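Local coordinates for protein nicotinate-nucleotide--dimethylbenzimidazole phosphoribosyltransferase (Thermus thermophilus HB8, PDB 1WX1) that probably transfers the phosphoribosyl group of nicotinate mononucleotide to 5,6-dimethylbenzimidazole, giving alpha-ribazole 5'-phosphate and nicotinate in cobalamin biosynthesis, at residues A[56-61]-A[124-129]; A[209-214]-A[223-228]. All coordinates share one frame; numbering follows the deposited sequence.

Contact 1. Residues A[56-61]-A[124-129]; sequences HGVVAE and NLAQGP. With NA (sodium ion), chain C.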
ATOM      1  N   HIS A  56       4.743   9.097 -29.849  1.00 16.12           N
ATOM      2  CA  HIS A  56       3.783   8.386 -30.685  1.00 17.08           C
ATOM      3  C   HIS A  56       3.183   9.242 -31.799  1.00 16.81           C
ATOM      4  O   HIS A  56       2.694  10.343 -31.548  1.00 16.23           O
ATOM      5  CB  HIS A  56       2.655   7.864 -29.791  1.00 14.66           C
ATOM      6  CG  HIS A  56       3.121   6.948 -28.707  1.00 17.51           C
ATOM      7  ND1 HIS A  56       2.979   5.577 -28.774  1.00 18.70           N
ATOM      8  CD2 HIS A  56       3.762   7.197 -27.537  1.00 17.97           C
ATOM      9  CE1 HIS A  56       3.510   5.025 -27.700  1.00 20.19           C
ATOM     10  NE2 HIS A  56       3.993   5.989 -26.933  1.00 18.94           N
ATOM     11  N   GLY A  57       3.209   8.725 -33.024  1.00 16.02           N
ATOM     12  CA  GLY A  57       2.645   9.461 -34.141  1.00 17.18           C
ATOM     13  C   GLY A  57       1.134   9.581 -34.032  1.00 17.85           C
ATOM     14  O   GLY A  57       0.533  10.470 -34.635  1.00 19.19           O
ATOM     15  N   VAL A  58       0.516   8.699 -33.251  1.00 15.39           N
ATOM     16  CA  VAL A  58      -0.937   8.716 -33.095  1.00 15.35           C
ATOM     17  C   VAL A  58      -1.460   9.985 -32.411  1.00 15.63           C
ATOM     18  O   VAL A  58      -2.667  10.225 -32.385  1.00 16.36           O
ATOM     19  CB  VAL A  58      -1.438   7.444 -32.342  1.00 16.14           C
ATOM     20  CG1 VAL A  58      -1.160   7.555 -30.858  1.00 16.40           C
ATOM     21  CG2 VAL A  58      -2.927   7.222 -32.618  1.00 17.89           C
ATOM     22  N   VAL A  59      -0.564  10.808 -31.871  1.00 15.63           N
ATOM     23  CA  VAL A  59      -1.005  12.044 -31.235  1.00 17.37           C
ATOM     24  C   VAL A  59      -1.688  12.922 -32.277  1.00 17.28           C
ATOM     25  O   VAL A  59      -2.451  13.821 -31.937  1.00 17.78           O
ATOM     26  CB  VAL A  59       0.165  12.851 -30.623  1.00 19.38           C
ATOM     27  CG1 VAL A  59       0.778  12.081 -29.456  1.00 20.97           C
ATOM     28  CG2 VAL A  59       1.209  13.147 -31.692  1.00 24.52           C
ATOM     29  N   ALA A  60      -1.410  12.655 -33.548  1.00 17.34           N
ATOM     30  CA  ALA A  60      -2.003  13.432 -34.629  1.00 18.72           C
ATOM     31  C   ALA A  60      -3.511  13.189 -34.729  1.00 20.18           C
ATOM     32  O   ALA A  60      -4.223  13.942 -35.397  1.00 19.74           O
ATOM     33  CB  ALA A  60      -1.324  13.091 -35.951  1.00 16.74           C
ATOM     34  N   GLU A  61      -3.989  12.139 -34.065  1.00 18.81           N
ATOM     35  CA  GLU A  61      -5.411  11.802 -34.074  1.00 19.49           C
ATOM     36  C   GLU A  61      -6.179  12.517 -32.960  1.00 19.57           C
ATOM     37  O   GLU A  61      -7.370  12.260 -32.752  1.00 18.31           O
ATOM     38  CB  GLU A  61      -5.600  10.290 -33.917  1.00 20.64           C
ATOM     39  CG  GLU A  61      -5.010   9.444 -35.041  1.00 22.36           C
ATOM     40  CD  GLU A  61      -5.601   9.775 -36.401  1.00 25.71           C
ATOM     41  OE1 GLU A  61      -6.831   9.960 -36.482  1.00 30.67           O
ATOM     42  OE2 GLU A  61      -4.842   9.836 -37.390  1.00 25.66           O
ATOM     43  N   ASN A 124       2.116   7.150 -37.210  1.00 17.29           N
ATOM     44  CA  ASN A 124       0.738   7.158 -36.713  1.00 18.62           C
ATOM     45  C   ASN A 124       0.132   5.759 -36.845  1.00 19.22           C
ATOM     46  O   ASN A 124      -0.160   5.310 -37.950  1.00 18.02           O
ATOM     47  CB  ASN A 124      -0.098   8.153 -37.527  1.00 18.40           C
ATOM     48  CG  ASN A 124      -1.479   8.378 -36.943  1.00 18.53           C
ATOM     49  OD1 ASN A 124      -1.981   7.572 -36.160  1.00 16.33           O
ATOM     50  ND2 ASN A 124      -2.109   9.479 -37.336  1.00 18.80           N
ATOM     51  N   LEU A 125      -0.075   5.085 -35.717  1.00 18.76           N
ATOM     52  CA  LEU A 125      -0.614   3.724 -35.727  1.00 19.14           C
ATOM     53  C   LEU A 125      -2.023   3.599 -36.308  1.00 18.01           C
ATOM     54  O   LEU A 125      -2.457   2.504 -36.669  1.00 17.63           O
ATOM     55  CB  LEU A 125      -0.587   3.142 -34.302  1.00 18.49           C
ATOM     56  CG  LEU A 125      -1.532   3.746 -33.257  1.00 17.46           C
ATOM     57  CD1 LEU A 125      -2.889   3.057 -33.337  1.00 15.76           C
ATOM     58  CD2 LEU A 125      -0.942   3.551 -31.861  1.00 14.66           C
ATOM     59  N   ALA A 126      -2.745   4.713 -36.389  1.00 18.72           N
ATOM     60  CA  ALA A 126      -4.096   4.685 -36.937  1.00 18.38           C
ATOM     61  C   ALA A 126      -4.089   4.705 -38.462  1.00 19.21           C
ATOM     62  O   ALA A 126      -5.104   4.399 -39.098  1.00 19.54           O
ATOM     63  CB  ALA A 126      -4.904   5.876 -36.413  1.00 18.61           C
ATOM     64  N   GLN A 127      -2.945   5.050 -39.045  1.00 17.79           N
ATOM     65  CA  GLN A 127      -2.838   5.156 -40.500  1.00 18.95           C
ATOM     66  C   GLN A 127      -1.886   4.154 -41.143  1.00 19.17           C
ATOM     67  O   GLN A 127      -1.854   4.027 -42.366  1.00 18.95           O
ATOM     68  CB  GLN A 127      -2.400   6.574 -40.876  1.00 18.31           C
ATOM     69  CG  GLN A 127      -3.262   7.669 -40.254  1.00 19.76           C
ATOM     70  CD  GLN A 127      -4.697   7.644 -40.749  1.00 21.60           C
ATOM     71  OE1 GLN A 127      -5.004   7.036 -41.776  1.00 20.74           O
ATOM     72  NE2 GLN A 127      -5.584   8.294 -40.016  1.00 21.59           N
ATOM     73  N   GLY A 128      -1.105   3.455 -40.328  1.00 17.87           N
ATOM     74  CA  GLY A 128      -0.166   2.486 -40.867  1.00 18.11           C
ATOM     75  C   GLY A 128       0.671   1.888 -39.753  1.00 18.10           C
ATOM     76  O   GLY A 128       0.475   2.242 -38.592  1.00 16.86           O
ATOM     77  N   PRO A 129       1.610   0.983 -40.068  1.00 19.50           N
ATOM     78  CA  PRO A 129       2.449   0.373 -39.029  1.00 19.06           C
ATOM     79  C   PRO A 129       3.193   1.420 -38.210  1.00 18.98           C
ATOM     80  O   PRO A 129       3.774   2.361 -38.759  1.00 17.13           O
ATOM     81  CB  PRO A 129       3.391  -0.527 -39.827  1.00 20.35           C
ATOM     82  CG  PRO A 129       3.468   0.157 -41.163  1.00 23.71           C
ATOM     83  CD  PRO A 129       2.040   0.558 -41.409  1.00 20.38           C
TER
HETATM   84 NA    NA C1001      -1.308   5.315 -44.402  1.00 26.01          NA
HETATM   85  O   HOH W   1       1.385   5.920 -33.319  1.00 14.79           O
HETATM   86  O   HOH W   2      -3.231   3.649 -45.457  1.00 32.89           O
HETATM   87  O   HOH W   3       0.253   3.146 -44.822  1.00 32.95           O
HETATM   88  O   HOH W   4       0.638   6.538 -43.057  1.00 28.91           O
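V58 packs against L125 where two loops meet, one following strand 47-54 and the other strand 113-115 of the parallel sheet. Segment 124-129 begins with an Asx turn: N124 OD1 accepts the backbone N of A126 at 3.0 Å. The buried side is apolar and close. V58 CG2 lies anti to its backbone N and meets L125 CG at 3.8 Å. The helices 167-179 and 195-210 add to this packing. Beside it, G57 C comes within 3.6 Å of N124 CA. The backbones can come this close because G57 has no side chain; a CB there would run into N124 N. Water 1 takes the N-H of L125 and, more weakly, that of V58.

The outer side is polar and more open. Here E61 OE2 receives two donors. N124 ND2 donates to E61 OE2 at 2.8 Å on the anti lone pair, with the carboxylate and amide planes 47° apart. Q127 NE2 donates to E61 OE2 at 3.1 Å from above the carboxylate plane, along a nearly straight bond (175°). E61 CG also rests on A126 CB. An alanine in place of E61 would probably leave N124 ND2 and Q127 NE2 without their shared acceptor. Beyond Q127 the loop faces a sodium ion with three waters around it. The ion takes one protein ligand among the contact residues, Q127 O, at 2.5 Å.

Contact 2. Residues A[209-214]-A[223-228]; sequences LARLHP and AEVGGL
R211 NE donates to E224 OE1 at 2.6 Å, the short bond of a salt bridge that ties the C-terminal end region of helix 195-210 to the C-terminal turn of helix 218-225. R211 grips E224 side-on through NE and NH2, each nitrogen taking a different oxygen. NE uses the anti lone pair of OE1, and the oxygen lies close to the guanidinium plane. The carboxylate itself is turned 44° from that plane. The second nitrogen, R211 NH2, donates to the backbone E224 O at 2.9 Å. That oxygen sits in the guanidinium plane, at its edge, while NH2 stands above the plane of the carbonyl. With NE and NH2 both bonded, the guanidinium is probably limited in its rotation. The carbonyl belongs to the last turn of the helix, whose partial negative charge would probably favour the arginine.

E224 extends CG anti to its backbone N (chi1 -174°) and then bends at chi2 (79°), which brings OE1 over to R211. E224 CG lies 3.9 Å from L212 CD2. The two side chains run past each other in opposite directions. L212 CD2 also meets V225 CG1 at 4.1 Å, crossing it at about a right angle. This apolar patch continues into helix 167-179, where A177 touches L212 and A173 touches V225.

The helix ends at V225, and G226 leaves helical geometry. On the other segment, L212 N donates to the backbone O of L209. Further on lies the exposed H213. H213 ND1 donates to the backbone O of the next residue, P214, at 2.9 Å.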
ATOM      1  N   LEU A 209      -5.992  -2.617 -35.672  1.00 23.19           N
ATOM      2  CA  LEU A 209      -6.339  -4.033 -35.644  1.00 23.80           C
ATOM      3  C   LEU A 209      -6.641  -4.532 -37.052  1.00 24.47           C
ATOM      4  O   LEU A 209      -6.263  -5.640 -37.422  1.00 23.59           O
ATOM      5  CB  LEU A 209      -7.551  -4.263 -34.735  1.00 24.86           C
ATOM      6  CG  LEU A 209      -7.342  -3.962 -33.245  1.00 26.43           C
ATOM      7  CD1 LEU A 209      -8.656  -4.127 -32.501  1.00 25.65           C
ATOM      8  CD2 LEU A 209      -6.280  -4.896 -32.669  1.00 26.88           C
ATOM      9  N   ALA A 210      -7.310  -3.695 -37.838  1.00 25.57           N
ATOM     10  CA  ALA A 210      -7.663  -4.050 -39.209  1.00 27.12           C
ATOM     11  C   ALA A 210      -6.446  -4.390 -40.068  1.00 27.22           C
ATOM     12  O   ALA A 210      -6.566  -5.116 -41.055  1.00 27.14           O
ATOM     13  CB  ALA A 210      -8.458  -2.918 -39.853  1.00 26.34           C
ATOM     14  N   ARG A 211      -5.273  -3.879 -39.706  1.00 25.31           N
ATOM     15  CA  ARG A 211      -4.080  -4.169 -40.494  1.00 25.76           C
ATOM     16  C   ARG A 211      -3.484  -5.538 -40.173  1.00 26.94           C
ATOM     17  O   ARG A 211      -2.653  -6.048 -40.919  1.00 27.73           O
ATOM     18  CB  ARG A 211      -3.011  -3.089 -40.287  1.00 24.61           C
ATOM     19  CG  ARG A 211      -3.373  -1.710 -40.843  1.00 22.90           C
ATOM     20  CD  ARG A 211      -2.128  -0.825 -40.954  1.00 22.32           C
ATOM     21  NE  ARG A 211      -1.461  -0.637 -39.665  1.00 21.14           N
ATOM     22  CZ  ARG A 211      -1.902   0.162 -38.697  1.00 22.35           C
ATOM     23  NH1 ARG A 211      -3.014   0.867 -38.866  1.00 16.35           N
ATOM     24  NH2 ARG A 211      -1.241   0.243 -37.544  1.00 20.93           N
ATOM     25  N   LEU A 212      -3.913  -6.134 -39.067  1.00 28.11           N
ATOM     26  CA  LEU A 212      -3.404  -7.436 -38.650  1.00 30.41           C
ATOM     27  C   LEU A 212      -3.953  -8.605 -39.473  1.00 31.92           C
ATOM     28  O   LEU A 212      -5.040  -8.519 -40.037  1.00 29.47           O
ATOM     29  CB  LEU A 212      -3.717  -7.656 -37.168  1.00 29.77           C
ATOM     30  CG  LEU A 212      -3.112  -6.607 -36.227  1.00 28.27           C
ATOM     31  CD1 LEU A 212      -3.572  -6.853 -34.801  1.00 28.95           C
ATOM     32  CD2 LEU A 212      -1.600  -6.667 -36.324  1.00 24.92           C
ATOM     33  N   HIS A 213      -3.189  -9.694 -39.522  1.00 35.07           N
ATOM     34  CA  HIS A 213      -3.565 -10.899 -40.263  1.00 38.49           C
ATOM     35  C   HIS A 213      -2.893 -12.115 -39.602  1.00 40.19           C
ATOM     36  O   HIS A 213      -1.935 -11.976 -38.869  1.00 39.68           O
ATOM     37  CB  HIS A 213      -3.109 -10.767 -41.719  1.00 39.27           C
ATOM     38  CG  HIS A 213      -1.634 -10.590 -41.876  1.00 40.37           C
ATOM     39  ND1 HIS A 213      -0.737 -11.617 -41.677  1.00 41.57           N
ATOM     40  CD2 HIS A 213      -0.895  -9.505 -42.212  1.00 41.11           C
ATOM     41  CE1 HIS A 213       0.489 -11.174 -41.886  1.00 41.76           C
ATOM     42  NE2 HIS A 213       0.421  -9.895 -42.212  1.00 42.04           N
ATOM     43  N   PRO A 214      -3.382 -13.325 -39.870  1.00 42.25           N
ATOM     44  CA  PRO A 214      -2.788 -14.533 -39.262  1.00 41.59           C
ATOM     45  C   PRO A 214      -1.326 -14.757 -39.601  1.00 41.71           C
ATOM     46  O   PRO A 214      -0.850 -14.291 -40.626  1.00 41.68           O
ATOM     47  CB  PRO A 214      -3.651 -15.652 -39.838  1.00 43.16           C
ATOM     48  CG  PRO A 214      -4.900 -14.966 -40.272  1.00 43.07           C
ATOM     49  CD  PRO A 214      -4.440 -13.681 -40.837  1.00 42.47           C
ATOM     50  N   ALA A 223       5.030  -4.217 -33.466  1.00 17.34           N
ATOM     51  CA  ALA A 223       5.597  -3.264 -34.407  1.00 18.02           C
ATOM     52  C   ALA A 223       4.480  -2.584 -35.190  1.00 17.97           C
ATOM     53  O   ALA A 223       4.507  -1.380 -35.433  1.00 18.01           O
ATOM     54  CB  ALA A 223       6.548  -3.984 -35.369  1.00 18.46           C
ATOM     55  N   GLU A 224       3.488  -3.371 -35.575  1.00 19.16           N
ATOM     56  CA  GLU A 224       2.370  -2.859 -36.349  1.00 21.24           C
ATOM     57  C   GLU A 224       1.452  -1.897 -35.604  1.00 20.65           C
ATOM     58  O   GLU A 224       1.048  -0.872 -36.151  1.00 20.08           O
ATOM     59  CB  GLU A 224       1.533  -4.029 -36.876  1.00 22.57           C
ATOM     60  CG  GLU A 224       0.417  -3.614 -37.811  1.00 26.75           C
ATOM     61  CD  GLU A 224       0.914  -3.322 -39.208  1.00 27.21           C
ATOM     62  OE1 GLU A 224       0.330  -2.444 -39.876  1.00 29.18           O
ATOM     63  OE2 GLU A 224       1.881  -3.980 -39.643  1.00 31.08           O
ATOM     64  N   VAL A 225       1.137  -2.201 -34.350  1.00 19.67           N
ATOM     65  CA  VAL A 225       0.185  -1.374 -33.622  1.00 19.60           C
ATOM     66  C   VAL A 225       0.609  -0.759 -32.299  1.00 19.41           C
ATOM     67  O   VAL A 225      -0.170  -0.025 -31.702  1.00 19.05           O
ATOM     68  CB  VAL A 225      -1.099  -2.183 -33.324  1.00 19.76           C
ATOM     69  CG1 VAL A 225      -1.512  -2.991 -34.550  1.00 20.97           C
ATOM     70  CG2 VAL A 225      -0.856  -3.112 -32.132  1.00 20.10           C
ATOM     71  N   GLY A 226       1.818  -1.055 -31.833  1.00 20.42           N
ATOM     72  CA  GLY A 226       2.240  -0.539 -30.540  1.00 19.82           C
ATOM     73  C   GLY A 226       3.102   0.704 -30.506  1.00 20.09           C
ATOM     74  O   GLY A 226       3.012   1.569 -31.380  1.00 20.04           O
ATOM     75  N   GLY A 227       3.921   0.786 -29.459  1.00 18.62           N
ATOM     76  CA  GLY A 227       4.822   1.908 -29.266  1.00 18.42           C
ATOM     77  C   GLY A 227       6.209   1.389 -28.928  1.00 18.13           C
ATOM     78  O   GLY A 227       6.365   0.267 -28.433  1.00 15.53           O
ATOM     79  N   LEU A 228       7.225   2.201 -29.189  1.00 17.30           N
ATOM     80  CA  LEU A 228       8.601   1.804 -28.920  1.00 15.33           C
ATOM     81  C   LEU A 228       8.889   1.510 -27.452  1.00 15.20           C
ATOM     82  O   LEU A 228       9.560   0.528 -27.139  1.00 14.46           O
ATOM     83  CB  LEU A 228       9.557   2.889 -29.423  1.00 13.29           C
ATOM     84  CG  LEU A 228       9.584   3.020 -30.949  1.00 13.71           C
ATOM     85  CD1 LEU A 228      10.009   4.425 -31.338  1.00 13.92           C
ATOM     86  CD2 LEU A 228      10.535   1.971 -31.540  1.00 13.12           C
TER

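The contacts follow each other in series: contact 1 closes before contact 2 opens. Their centres are about 11 Å apart, on the same side of the chain's centre. Residues 124-129 and R211 join them directly. R211 NH2 lies 2.7 Å from L125 O, a probable hydrogen bond, so one arginine probably serves both. P129 CB also packs 3.6 Å from E224 OE1. Helix 167-179 backs both contacts, and helix 195-210 covers L125 and A126 before leading into 209-214. Together they tie two loops after strands of the parallel sheet to two neighbouring helix ends. Both lie away from the predicted active-site residue E304.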